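Local atomic coordinates of glycoside transferase (Listeria monocytogenes, PDB entry 6R2M), a protein that acts as an extracellular glycoside hydrolase that is probably directed at bacterial exopolysaccharide, although transferase activity is also tentatively assigned to it. Residues L49-G54 with T298-D303; L55-L60 with E71-L76; N208-M213 with S261-A266; N229-L234 with T269-K274. All coordinates share one frame; numbering follows the deposited sequence.

Contact 1: residues L49-G54 with T298-D303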
loop_
_atom_site.group_PDB
_atom_site.type_symbol
_atom_site.label_atom_id
_atom_site.label_comp_id
_atom_site.label_asym_id
_atom_site.label_seq_id
_atom_site.Cartn_x
_atom_site.Cartn_y
_atom_site.Cartn_z
ATOM N N LEU A 49 1.730 11.736 5.416
ATOM C CA LEU A 49 0.930 11.028 4.416
ATOM C C LEU A 49 -0.113 10.113 5.052
ATOM O O LEU A 49 0.165 9.433 6.041
ATOM C CB LEU A 49 1.841 10.181 3.520
ATOM C CG LEU A 49 2.943 10.950 2.775
ATOM C CD1 LEU A 49 3.960 9.980 2.193
ATOM C CD2 LEU A 49 2.320 11.768 1.660
ATOM N N ALA A 50 -1.322 10.094 4.465
ATOM C CA ALA A 50 -2.292 9.076 4.851
ATOM C C ALA A 50 -1.732 7.688 4.613
ATOM O O ALA A 50 -2.075 6.738 5.336
ATOM C CB ALA A 50 -3.612 9.267 4.086
ATOM N N GLU A 51 -0.875 7.556 3.602
ATOM C CA GLU A 51 -0.202 6.301 3.321
ATOM C C GLU A 51 0.607 5.835 4.524
ATOM O O GLU A 51 0.528 4.665 4.931
ATOM C CB GLU A 51 0.692 6.503 2.099
ATOM C CG GLU A 51 1.579 5.338 1.749
ATOM C CD GLU A 51 2.445 5.682 0.570
ATOM O OE1 GLU A 51 3.483 6.345 0.771
ATOM O OE2 GLU A 51 2.069 5.312 -0.551
ATOM N N SER A 52 1.371 6.748 5.119
ATOM C CA SER A 52 2.237 6.384 6.234
ATOM C C SER A 52 1.436 5.985 7.468
ATOM O O SER A 52 1.719 4.949 8.082
ATOM C CB SER A 52 3.191 7.524 6.570
ATOM O OG SER A 52 3.945 7.889 5.443
ATOM N N ILE A 53 0.434 6.789 7.857
ATOM C CA ILE A 53 -0.334 6.435 9.051
ATOM C C ILE A 53 -1.095 5.134 8.817
ATOM O O ILE A 53 -1.189 4.297 9.719
ATOM C CB ILE A 53 -1.253 7.599 9.502
ATOM C CG1 ILE A 53 -1.869 7.306 10.875
ATOM C CG2 ILE A 53 -2.363 7.881 8.484
ATOM C CD1 ILE A 53 -2.613 8.508 11.482
ATOM N N GLY A 54 -1.601 4.911 7.599
ATOM C CA GLY A 54 -2.291 3.660 7.323
ATOM C C GLY A 54 -1.366 2.452 7.400
ATOM O O GLY A 54 -1.759 1.388 7.890
ATOM N N THR A 298 17.283 9.136 4.951
ATOM C CA THR A 298 17.265 8.744 3.549
ATOM C C THR A 298 16.299 7.616 3.233
ATOM O O THR A 298 16.041 7.370 2.044
ATOM C CB THR A 298 18.664 8.324 3.079
ATOM O OG1 THR A 298 19.114 7.194 3.835
ATOM C CG2 THR A 298 19.642 9.482 3.235
ATOM N N THR A 299 15.792 6.909 4.244
ATOM C CA THR A 299 14.828 5.828 4.055
ATOM C C THR A 299 13.422 6.389 4.194
ATOM O O THR A 299 12.985 6.726 5.300
ATOM C CB THR A 299 15.047 4.711 5.072
ATOM O OG1 THR A 299 16.403 4.257 4.986
ATOM C CG2 THR A 299 14.127 3.531 4.811
ATOM N N HIS A 300 12.705 6.446 3.080
ATOM C CA HIS A 300 11.297 6.818 3.125
ATOM C C HIS A 300 10.554 5.877 4.060
ATOM O O HIS A 300 10.807 4.673 4.078
ATOM C CB HIS A 300 10.725 6.736 1.720
ATOM C CG HIS A 300 9.416 7.429 1.542
ATOM N ND1 HIS A 300 8.251 6.999 2.142
ATOM C CD2 HIS A 300 9.080 8.500 0.786
ATOM C CE1 HIS A 300 7.258 7.793 1.783
ATOM N NE2 HIS A 300 7.734 8.709 0.957
ATOM N N PHE A 301 9.643 6.440 4.852
ATOM C CA PHE A 301 8.837 5.607 5.739
ATOM C C PHE A 301 8.203 4.436 4.991
ATOM O O PHE A 301 8.094 3.328 5.533
ATOM C CB PHE A 301 7.763 6.456 6.417
ATOM C CG PHE A 301 7.041 5.727 7.494
ATOM C CD1 PHE A 301 7.640 5.522 8.724
ATOM C CD2 PHE A 301 5.766 5.213 7.264
ATOM C CE1 PHE A 301 6.956 4.824 9.727
ATOM C CE2 PHE A 301 5.084 4.530 8.240
ATOM C CZ PHE A 301 5.677 4.329 9.480
ATOM N N PHE A 302 7.767 4.665 3.747
ATOM C CA PHE A 302 7.157 3.594 2.954
ATOM C C PHE A 302 8.073 2.384 2.856
ATOM O O PHE A 302 7.620 1.244 2.998
ATOM C CB PHE A 302 6.828 4.099 1.554
ATOM C CG PHE A 302 5.966 3.164 0.731
ATOM C CD1 PHE A 302 4.585 3.135 0.895
ATOM C CD2 PHE A 302 6.528 2.377 -0.274
ATOM C CE1 PHE A 302 3.784 2.316 0.086
ATOM C CE2 PHE A 302 5.738 1.565 -1.065
ATOM C CZ PHE A 302 4.366 1.534 -0.894
ATOM N N ASP A 303 9.373 2.616 2.625
ATOM C CA ASP A 303 10.320 1.505 2.551
ATOM C C ASP A 303 10.551 0.894 3.926
ATOM O O ASP A 303 10.527 -0.334 4.085
ATOM C CB ASP A 303 11.649 1.984 1.959
ATOM C CG ASP A 303 11.567 2.259 0.475
ATOM O OD1 ASP A 303 11.005 1.429 -0.259
ATOM O OD2 ASP A 303 12.070 3.319 0.045
#
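Glu51 lays its carboxylate against the ring of Phe302, and this is the shortest approach between 49-54 and 298-303. Glu51 CD sits 3.3 Å from Phe302 CD1. The two oxygens spread along one side of the ring, Glu51 OE1 lying 3.4 Å from Phe302 CD1 and Glu51 OE2 near Phe302 CE1. The carboxylate plane is inclined 40° to the ring, so the groups are neither stacked nor coplanar. With CG anti to the backbone N (chi1 174°) and the chain extended beyond it, Glu51 reaches straight across to Phe302. A second aromatic contact is made by Phe301. Its CD2 lies 3.5 Å from Ser52 CB, and its CE2 lies 3.4 Å from the backbone O of Ser52.

Both segments are helix beginnings, those of 50-62 and 301-312, brought together although some 240 residues separate them. An early helix and the last helix of the chain thus become neighbours, as expected if the mainly helical fold is an alpha/alpha barrel like those known among glycoside hydrolases.

A smaller van der Waals contact is that of Leu49 CD1 with the edge of the His300 ring, 4.0 Å from His300 CE1, the two side chains crossing at about a right angle. No hydrogen bond joins the segments. The polar chemistry is local, because His300 is the N-cap of its helix and its ND1 accepts from Phe302 N at 2.9 Å. That donor lies almost in the imidazole plane, and the bond fixes the ring's rotation. Asp102 and Arg105 of helix 100-116 also touch Glu51, while Tyr40 packs edge-to-face with His300.

Contact 2: residues L55-L60 with E71-L76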
loop_
_atom_site.group_PDB
_atom_site.type_symbol
_atom_site.label_atom_id
_atom_site.label_comp_id
_atom_site.label_asym_id
_atom_site.label_seq_id
_atom_site.Cartn_x
_atom_site.Cartn_y
_atom_site.Cartn_z
ATOM N N LEU A 55 -0.136 2.591 6.905
ATOM C CA LEU A 55 0.820 1.487 6.991
ATOM C C LEU A 55 1.211 1.221 8.442
ATOM O O LEU A 55 1.342 0.065 8.858
ATOM C CB LEU A 55 2.059 1.795 6.149
ATOM C CG LEU A 55 1.875 1.609 4.649
ATOM C CD1 LEU A 55 2.950 2.388 3.920
ATOM C CD2 LEU A 55 1.913 0.127 4.280
ATOM N N TYR A 56 1.379 2.281 9.222
ATOM C CA TYR A 56 1.672 2.101 10.634
ATOM C C TYR A 56 0.510 1.420 11.340
ATOM O O TYR A 56 0.720 0.506 12.145
ATOM C CB TYR A 56 1.997 3.455 11.257
ATOM C CG TYR A 56 2.643 3.400 12.620
ATOM C CD1 TYR A 56 3.493 2.360 12.992
ATOM C CD2 TYR A 56 2.395 4.405 13.532
ATOM C CE1 TYR A 56 4.080 2.343 14.255
ATOM C CE2 TYR A 56 2.964 4.390 14.798
ATOM C CZ TYR A 56 3.808 3.363 15.141
ATOM O OH TYR A 56 4.369 3.373 16.404
ATOM N N MET A 57 -0.727 1.823 11.024
ATOM C CA MET A 57 -1.891 1.135 11.582
ATOM C C MET A 57 -1.893 -0.343 11.225
ATOM O O MET A 57 -2.197 -1.192 12.074
ATOM C CB MET A 57 -3.171 1.798 11.087
ATOM C CG MET A 57 -3.414 3.134 11.747
ATOM S SD MET A 57 -4.742 4.124 10.997
ATOM C CE MET A 57 -6.154 3.023 11.233
ATOM N N GLU A 58 -1.585 -0.663 9.963
ATOM C CA GLU A 58 -1.510 -2.055 9.534
ATOM C C GLU A 58 -0.487 -2.826 10.366
ATOM O O GLU A 58 -0.769 -3.927 10.862
ATOM C CB GLU A 58 -1.169 -2.089 8.043
ATOM C CG GLU A 58 -1.102 -3.462 7.445
ATOM C CD GLU A 58 -0.885 -3.418 5.939
ATOM O OE1 GLU A 58 -1.239 -2.396 5.310
ATOM O OE2 GLU A 58 -0.378 -4.412 5.377
ATOM N N TYR A 59 0.707 -2.251 10.542
ATOM C CA TYR A 59 1.735 -2.883 11.356
ATOM C C TYR A 59 1.257 -3.102 12.788
ATOM O O TYR A 59 1.485 -4.167 13.367
ATOM C CB TYR A 59 3.017 -2.037 11.340
ATOM C CG TYR A 59 4.109 -2.656 12.172
ATOM C CD1 TYR A 59 4.931 -3.644 11.632
ATOM C CD2 TYR A 59 4.280 -2.305 13.505
ATOM C CE1 TYR A 59 5.923 -4.239 12.382
ATOM C CE2 TYR A 59 5.278 -2.900 14.281
ATOM C CZ TYR A 59 6.091 -3.867 13.712
ATOM O OH TYR A 59 7.070 -4.488 14.480
ATOM N N LEU A 60 0.590 -2.105 13.375
ATOM C CA LEU A 60 0.206 -2.194 14.778
ATOM C C LEU A 60 -0.824 -3.286 15.023
ATOM O O LEU A 60 -0.809 -3.910 16.086
ATOM C CB LEU A 60 -0.311 -0.834 15.253
ATOM C CG LEU A 60 0.800 0.212 15.215
ATOM C CD1 LEU A 60 0.192 1.579 15.392
ATOM C CD2 LEU A 60 1.934 -0.035 16.245
ATOM N N GLU A 71 -4.001 5.353 19.410
ATOM C CA GLU A 71 -3.351 6.658 19.322
ATOM C C GLU A 71 -3.298 7.127 17.879
ATOM O O GLU A 71 -3.530 8.310 17.594
ATOM C CB GLU A 71 -1.941 6.603 19.915
ATOM C CG GLU A 71 -1.958 6.623 21.433
ATOM C CD GLU A 71 -0.656 6.171 22.030
ATOM O OE1 GLU A 71 0.262 5.827 21.262
ATOM O OE2 GLU A 71 -0.563 6.148 23.278
ATOM N N GLN A 72 -3.041 6.199 16.952
ATOM C CA GLN A 72 -3.045 6.535 15.535
ATOM C C GLN A 72 -4.446 6.871 15.043
ATOM O O GLN A 72 -4.606 7.798 14.248
ATOM C CB GLN A 72 -2.448 5.388 14.720
ATOM C CG GLN A 72 -0.970 5.172 15.054
ATOM C CD GLN A 72 -0.169 6.459 14.916
ATOM O OE1 GLN A 72 -0.133 7.062 13.850
ATOM N NE2 GLN A 72 0.491 6.873 15.996
ATOM N N VAL A 73 -5.468 6.129 15.491
ATOM C CA VAL A 73 -6.839 6.454 15.075
ATOM C C VAL A 73 -7.189 7.875 15.502
ATOM O O VAL A 73 -7.849 8.613 14.760
ATOM C CB VAL A 73 -7.854 5.433 15.633
ATOM C CG1 VAL A 73 -9.292 5.860 15.321
ATOM C CG2 VAL A 73 -7.602 4.068 15.054
ATOM N N SER A 74 -6.733 8.285 16.688
ATOM C CA SER A 74 -6.988 9.646 17.159
ATOM C C SER A 74 -6.311 10.677 16.270
ATOM O O SER A 74 -6.919 11.697 15.927
ATOM C CB SER A 74 -6.526 9.802 18.606
ATOM O OG SER A 74 -7.439 9.163 19.481
ATOM N N HIS A 75 -5.050 10.435 15.892
ATOM C CA HIS A 75 -4.379 11.356 14.975
ATOM C C HIS A 75 -5.071 11.377 13.625
ATOM O O HIS A 75 -5.171 12.426 12.977
ATOM C CB HIS A 75 -2.907 10.970 14.788
ATOM C CG HIS A 75 -2.050 11.230 15.985
ATOM N ND1 HIS A 75 -1.989 12.456 16.609
ATOM C CD2 HIS A 75 -1.210 10.417 16.671
ATOM C CE1 HIS A 75 -1.157 12.384 17.636
ATOM N NE2 HIS A 75 -0.671 11.157 17.695
ATOM N N LEU A 76 -5.529 10.215 13.166
ATOM C CA LEU A 76 -6.283 10.156 11.921
ATOM C C LEU A 76 -7.537 11.022 11.994
ATOM O O LEU A 76 -7.824 11.801 11.078
ATOM C CB LEU A 76 -6.638 8.701 11.612
ATOM C CG LEU A 76 -7.245 8.423 10.245
ATOM C CD1 LEU A 76 -6.176 8.589 9.166
ATOM C CD2 LEU A 76 -7.846 7.014 10.230
#
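The backbone bond from Leu76 N to Gln72 O, 2.8 Å long, sets one helical turn between two side chains that both meet helix 50-62. Gln72 touches three residues of the other helix, Tyr56, Met57 and Leu60. Its chain bends at chi2 (-53°), which turns the amide back against the ring of Tyr56. Gln72 CD lies 3.6 Å from Tyr56 CD2, and Gln72 NE2 3.7 Å from Tyr56 CE2. The amide and ring planes are 63° apart, so this is a tilted approach rather than a stack, and no hydrogen bond crosses between the segments.

Lower on the same residue, Gln72 CG touches Leu60 CD1 at 3.8 Å. That methyl also sits over the centre of the Tyr56 ring, so one methyl of Leu60 touches both the ring of its own helix and the aliphatic part of Gln72. Met57 CG meets Gln72 CB at 3.9 Å. Beyond CG the thioether bends at chi3, which carries Met57 CE to Val73 CG2 at 4.2 Å, while SD faces Leu76 CD2. Every touching residue is buried. Helix 21-29 adjoins Tyr56 and Leu60, and Ala109 of helix 100-116 touches Met57.

The segment axes pass 10.4 Å apart with directions 159° apart, nearly antiparallel. Helices 50-62 and 66-79, joined by a short turn, form an alpha-alpha hairpin, a motif found in alpha/alpha barrels, to which this mainly helical fold probably belongs.

Contact 3: residues N208-M213 with S261-A266; sequences NMIDQM and STAVYA
Buried apolar packing joins the first turns of helices 209-223 and 262-274, mainly through Val264 inserted against Met209 and Ile210. The segment axes run nearly parallel, 19° apart, and approach to 8.9 Å. Val264 CG2 points into the start of the partner helix, 3.5 Å from Ile210 N and 3.7 Å from Met209 CB, so a methyl group rests directly on backbone, consistent with the CA atoms of Ile210 and Val264 being only 5.2 Å apart.

Two helices of like direction, with helix 228-241 between them in sequence, are consistent with an alpha/alpha barrel. Ile210 completes the interface: CG1 anti to the carbonyl carbon and an extended chain bring Ile210 CD1 to Ala263 CB, 3.9 Å away, while CG1 passes the hydroxyl oxygen of Ser261.

Both helix starts are capped by their own side chains. Asn208 OD1 accepts from Ile210 N at 2.9 Å, in the carbonyl plane but bent (138° at the hydrogen). Ser261 OG takes Val264 N at 3.0 Å and a straighter 163°. Met213, one turn on from Met209, brings CG near Val264 O; its side chain also touches Phe267 and Leu268.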
loop_
_atom_site.group_PDB
_atom_site.type_symbol
_atom_site.label_atom_id
_atom_site.label_comp_id
_atom_site.label_asym_id
_atom_site.label_seq_id
_atom_site.Cartn_x
_atom_site.Cartn_y
_atom_site.Cartn_z
ATOM N N ASN A 208 7.949 2.215 -12.851
ATOM C CA ASN A 208 8.337 2.120 -11.448
ATOM C C ASN A 208 7.882 0.760 -10.923
ATOM O O ASN A 208 6.687 0.454 -10.952
ATOM C CB ASN A 208 7.693 3.264 -10.665
ATOM C CG ASN A 208 8.160 3.333 -9.235
ATOM O OD1 ASN A 208 8.249 2.320 -8.549
ATOM N ND2 ASN A 208 8.457 4.538 -8.770
ATOM N N MET A 209 8.829 -0.062 -10.458
ATOM C CA MET A 209 8.477 -1.436 -10.108
ATOM C C MET A 209 7.655 -1.538 -8.824
ATOM O O MET A 209 7.033 -2.582 -8.600
ATOM C CB MET A 209 9.742 -2.293 -10.012
ATOM C CG MET A 209 10.392 -2.546 -11.379
ATOM S SD MET A 209 9.329 -3.476 -12.517
ATOM C CE MET A 209 9.519 -5.114 -11.837
ATOM N N ILE A 210 7.641 -0.507 -7.970
ATOM C CA ILE A 210 6.663 -0.497 -6.880
ATOM C C ILE A 210 5.256 -0.548 -7.454
ATOM O O ILE A 210 4.425 -1.372 -7.052
ATOM C CB ILE A 210 6.832 0.749 -5.989
ATOM C CG1 ILE A 210 8.180 0.718 -5.285
ATOM C CG2 ILE A 210 5.670 0.829 -4.984
ATOM C CD1 ILE A 210 8.412 1.964 -4.416
ATOM N N ASP A 211 4.965 0.343 -8.398
ATOM C CA ASP A 211 3.630 0.369 -8.987
ATOM C C ASP A 211 3.353 -0.909 -9.772
ATOM O O ASP A 211 2.258 -1.482 -9.668
ATOM C CB ASP A 211 3.478 1.604 -9.862
ATOM C CG ASP A 211 3.815 2.886 -9.107
ATOM O OD1 ASP A 211 3.599 2.904 -7.879
ATOM O OD2 ASP A 211 4.285 3.847 -9.736
ATOM N N GLN A 212 4.350 -1.402 -10.513
ATOM C CA GLN A 212 4.165 -2.645 -11.252
ATOM C C GLN A 212 3.860 -3.811 -10.316
ATOM O O GLN A 212 3.000 -4.640 -10.626
ATOM C CB GLN A 212 5.395 -2.946 -12.102
ATOM C CG GLN A 212 5.636 -1.948 -13.248
ATOM C CD GLN A 212 4.659 -2.143 -14.402
ATOM O OE1 GLN A 212 4.353 -3.273 -14.757
ATOM N NE2 GLN A 212 4.175 -1.045 -14.986
ATOM N N MET A 213 4.552 -3.900 -9.167
ATOM C CA MET A 213 4.288 -5.016 -8.260
ATOM C C MET A 213 2.889 -4.913 -7.673
ATOM O O MET A 213 2.201 -5.927 -7.504
ATOM C CB MET A 213 5.319 -5.061 -7.121
ATOM C CG MET A 213 6.704 -5.564 -7.514
ATOM S SD MET A 213 6.713 -7.109 -8.437
ATOM C CE MET A 213 5.700 -8.155 -7.376
ATOM N N SER A 261 15.061 -1.350 -4.746
ATOM C CA SER A 261 14.011 -0.755 -3.925
ATOM C C SER A 261 13.614 -1.715 -2.819
ATOM O O SER A 261 13.286 -2.874 -3.088
ATOM C CB SER A 261 12.780 -0.410 -4.755
ATOM O OG SER A 261 11.618 -0.323 -3.920
ATOM N N THR A 262 13.648 -1.228 -1.574
ATOM C CA THR A 262 13.180 -2.039 -0.454
ATOM C C THR A 262 11.725 -2.455 -0.646
ATOM O O THR A 262 11.377 -3.631 -0.480
ATOM C CB THR A 262 13.364 -1.263 0.844
ATOM O OG1 THR A 262 14.759 -1.038 1.057
ATOM C CG2 THR A 262 12.810 -2.050 2.016
ATOM N N ALA A 263 10.857 -1.500 -1.005
ATOM C CA ALA A 263 9.445 -1.831 -1.173
ATOM C C ALA A 263 9.236 -2.868 -2.273
ATOM O O ALA A 263 8.389 -3.758 -2.134
ATOM C CB ALA A 263 8.630 -0.568 -1.452
ATOM N N VAL A 264 10.016 -2.787 -3.356
ATOM C CA VAL A 264 9.907 -3.769 -4.433
ATOM C C VAL A 264 10.202 -5.168 -3.920
ATOM O O VAL A 264 9.493 -6.123 -4.243
ATOM C CB VAL A 264 10.828 -3.390 -5.601
ATOM C CG1 VAL A 264 10.966 -4.584 -6.551
ATOM C CG2 VAL A 264 10.229 -2.208 -6.334
ATOM N N TYR A 265 11.237 -5.317 -3.090
ATOM C CA TYR A 265 11.503 -6.657 -2.567
ATOM C C TYR A 265 10.452 -7.097 -1.555
ATOM O O TYR A 265 10.134 -8.294 -1.485
ATOM C CB TYR A 265 12.896 -6.715 -1.950
ATOM C CG TYR A 265 13.988 -6.735 -3.001
ATOM C CD1 TYR A 265 13.880 -7.564 -4.114
ATOM C CD2 TYR A 265 15.124 -5.944 -2.872
ATOM C CE1 TYR A 265 14.871 -7.589 -5.092
ATOM C CE2 TYR A 265 16.138 -5.971 -3.843
ATOM C CZ TYR A 265 15.995 -6.802 -4.948
ATOM O OH TYR A 265 16.990 -6.835 -5.904
ATOM N N ALA A 266 9.895 -6.168 -0.769
ATOM C CA ALA A 266 8.809 -6.553 0.129
ATOM C C ALA A 266 7.605 -7.051 -0.662
ATOM O O ALA A 266 7.032 -8.109 -0.352
ATOM C CB ALA A 266 8.417 -5.376 1.022
#

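Contact 4: residues N229-L234 with T269-K274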
loop_
_atom_site.group_PDB
_atom_site.type_symbol
_atom_site.label_atom_id
_atom_site.label_comp_id
_atom_site.label_asym_id
_atom_site.label_seq_id
_atom_site.Cartn_x
_atom_site.Cartn_y
_atom_site.Cartn_z
ATOM N N ASN A 229 3.343 -12.582 -18.637
ATOM C CA ASN A 229 4.424 -11.793 -19.202
ATOM C C ASN A 229 5.184 -11.065 -18.112
ATOM O O ASN A 229 6.419 -11.046 -18.112
ATOM C CB ASN A 229 3.859 -10.801 -20.211
ATOM C CG ASN A 229 3.081 -11.494 -21.282
ATOM O OD1 ASN A 229 3.674 -12.158 -22.127
ATOM N ND2 ASN A 229 1.752 -11.388 -21.237
ATOM N N PHE A 230 4.462 -10.457 -17.177
ATOM C CA PHE A 230 5.151 -9.839 -16.058
ATOM C C PHE A 230 5.820 -10.886 -15.182
ATOM O O PHE A 230 6.936 -10.672 -14.690
ATOM C CB PHE A 230 4.178 -8.989 -15.242
ATOM C CG PHE A 230 4.853 -8.164 -14.207
ATOM C CD1 PHE A 230 5.654 -7.095 -14.571
ATOM C CD2 PHE A 230 4.673 -8.449 -12.863
ATOM C CE1 PHE A 230 6.288 -6.313 -13.597
ATOM C CE2 PHE A 230 5.294 -7.678 -11.892
ATOM C CZ PHE A 230 6.104 -6.611 -12.259
ATOM N N ASP A 231 5.144 -12.016 -14.951
ATOM C CA ASP A 231 5.732 -13.039 -14.099
ATOM C C ASP A 231 7.027 -13.552 -14.703
ATOM O O ASP A 231 8.027 -13.702 -13.995
ATOM C CB ASP A 231 4.745 -14.182 -13.878
ATOM C CG ASP A 231 5.201 -15.151 -12.801
ATOM O OD1 ASP A 231 5.336 -14.731 -11.638
ATOM O OD2 ASP A 231 5.436 -16.335 -13.119
ATOM N N ASN A 232 7.047 -13.755 -16.027
ATOM C CA ASN A 232 8.263 -14.222 -16.679
ATOM C C ASN A 232 9.379 -13.190 -16.578
ATOM O O ASN A 232 10.544 -13.547 -16.357
ATOM C CB ASN A 232 7.994 -14.553 -18.142
ATOM C CG ASN A 232 9.271 -14.820 -18.908
ATOM O OD1 ASN A 232 9.725 -13.981 -19.690
ATOM N ND2 ASN A 232 9.873 -15.982 -18.670
ATOM N N PHE A 233 9.055 -11.906 -16.730
ATOM C CA PHE A 233 10.075 -10.883 -16.560
ATOM C C PHE A 233 10.712 -10.989 -15.176
ATOM O O PHE A 233 11.934 -10.945 -15.038
ATOM C CB PHE A 233 9.472 -9.492 -16.765
ATOM C CG PHE A 233 10.461 -8.388 -16.560
ATOM C CD1 PHE A 233 11.386 -8.095 -17.532
ATOM C CD2 PHE A 233 10.463 -7.651 -15.384
ATOM C CE1 PHE A 233 12.317 -7.077 -17.343
ATOM C CE2 PHE A 233 11.387 -6.625 -15.190
ATOM C CZ PHE A 233 12.308 -6.346 -16.174
ATOM N N LEU A 234 9.891 -11.120 -14.138
ATOM C CA LEU A 234 10.432 -11.227 -12.786
ATOM C C LEU A 234 11.341 -12.435 -12.657
ATOM O O LEU A 234 12.441 -12.343 -12.097
ATOM C CB LEU A 234 9.294 -11.298 -11.761
ATOM C CG LEU A 234 8.385 -10.076 -11.608
ATOM C CD1 LEU A 234 7.313 -10.359 -10.568
ATOM C CD2 LEU A 234 9.168 -8.823 -11.238
ATOM N N THR A 269 8.299 -10.462 -2.333
ATOM C CA THR A 269 8.192 -11.541 -1.367
ATOM C C THR A 269 6.733 -11.915 -1.135
ATOM O O THR A 269 6.375 -13.098 -1.171
ATOM C CB THR A 269 8.893 -11.118 -0.079
ATOM O OG1 THR A 269 10.280 -10.903 -0.383
ATOM C CG2 THR A 269 8.759 -12.185 0.994
ATOM N N GLN A 270 5.866 -10.905 -0.961
ATOM C CA GLN A 270 4.431 -11.149 -0.822
ATOM C C GLN A 270 3.853 -11.821 -2.063
ATOM O O GLN A 270 3.048 -12.753 -1.957
ATOM C CB GLN A 270 3.687 -9.836 -0.568
ATOM C CG GLN A 270 4.105 -9.136 0.701
ATOM C CD GLN A 270 3.494 -7.746 0.823
ATOM O OE1 GLN A 270 2.408 -7.483 0.314
ATOM N NE2 GLN A 270 4.204 -6.847 1.493
ATOM N N TYR A 271 4.261 -11.358 -3.243
ATOM C CA TYR A 271 3.728 -11.881 -4.496
ATOM C C TYR A 271 4.141 -13.333 -4.711
ATOM O O TYR A 271 3.315 -14.186 -5.078
ATOM C CB TYR A 271 4.222 -10.993 -5.642
ATOM C CG TYR A 271 4.049 -11.547 -7.046
ATOM C CD1 TYR A 271 2.876 -11.316 -7.755
ATOM C CD2 TYR A 271 5.073 -12.263 -7.667
ATOM C CE1 TYR A 271 2.723 -11.777 -9.046
ATOM C CE2 TYR A 271 4.926 -12.742 -8.955
ATOM C CZ TYR A 271 3.751 -12.500 -9.633
ATOM O OH TYR A 271 3.615 -12.983 -10.912
ATOM N N PHE A 272 5.418 -13.643 -4.482
ATOM C CA PHE A 272 5.864 -15.014 -4.687
ATOM C C PHE A 272 5.217 -15.950 -3.679
ATOM O O PHE A 272 4.856 -17.075 -4.023
ATOM C CB PHE A 272 7.394 -15.075 -4.609
ATOM C CG PHE A 272 8.078 -14.580 -5.847
ATOM C CD1 PHE A 272 7.568 -14.885 -7.103
ATOM C CD2 PHE A 272 9.233 -13.805 -5.763
ATOM C CE1 PHE A 272 8.219 -14.439 -8.253
ATOM C CE2 PHE A 272 9.875 -13.367 -6.908
ATOM C CZ PHE A 272 9.363 -13.675 -8.152
ATOM N N ASN A 273 4.974 -15.481 -2.458
ATOM C CA ASN A 273 4.323 -16.356 -1.491
ATOM C C ASN A 273 2.835 -16.533 -1.799
ATOM O O ASN A 273 2.290 -17.629 -1.617
ATOM C CB ASN A 273 4.586 -15.829 -0.087
ATOM C CG ASN A 273 6.053 -15.990 0.307
ATOM O OD1 ASN A 273 6.724 -16.922 -0.147
ATOM N ND2 ASN A 273 6.557 -15.083 1.130
ATOM N N LYS A 274 2.171 -15.498 -2.320
ATOM C CA LYS A 274 0.768 -15.635 -2.706
ATOM C C LYS A 274 0.589 -16.555 -3.909
ATOM O O LYS A 274 -0.454 -17.204 -4.041
ATOM C CB LYS A 274 0.162 -14.263 -3.026
ATOM C CG LYS A 274 -0.035 -13.364 -1.804
ATOM C CD LYS A 274 -0.112 -11.896 -2.196
ATOM C CE LYS A 274 -1.400 -11.582 -2.941
ATOM N NZ LYS A 274 -2.557 -11.485 -2.002
#
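Asp231 and Phe272 mark the nearest backbone approach, their CA atoms 9.6 Å apart, between helix segments whose axes stay 12.9 Å apart and whose directions differ by 115°. The reach of Tyr271 bridges most of this wide, steep crossing. Tyr271 extends with CG anti to the backbone N and donates from OH to Asp231 OD1 in a short bond of 2.6 Å. The oxygen is met on its anti side, 32° out of the carboxylate plane, and ring and carboxylate are turned 50° against each other. Gln277 NE2 also bonds to Asp231 OD1, so two donors grip this one buried oxygen.

Beside the polar link, Leu234 wedges in with its CD1 methyl at 3.7 Å from Tyr271 CE2. Leu234 CB lies 4.3 Å from Phe272 CZ, so the leucine touches both aromatic side chains. Within its own helix, Leu234 CG also rests on one face of the Phe230 ring, offset toward the rim.

Helix 209-223 fills in alongside, its Met213 against Tyr271 and its Met209 against Phe230. Asn280 and Thr284 of helix 278-290 touch Phe272, so the end of helix 262-274 packs against helices 209-223, 228-241 and 278-290.

How the contacts relate
Contacts 1 and 2 share helix 50-62, and contacts 3 and 4 share helix 262-274. The two pairs are bridged by Phe302, which touches Leu55 as well as Ala263 and Ile210, and by a probable hydrogen bond from Ala263 N to Asp303 OD1. Contacts 2, 3 and 4 are buried; contact 1, made at helix starts, is only partly so and combines a carboxylate with aromatic rings. Contact 3 is mostly aliphatic and close, contact 2 adds an amide in an antiparallel hairpin, and contact 4 alone has a hydrogen bond across its segments. Contacts 2 and 4 lie on opposite sides of the chain's centre, with centres about 29 Å apart.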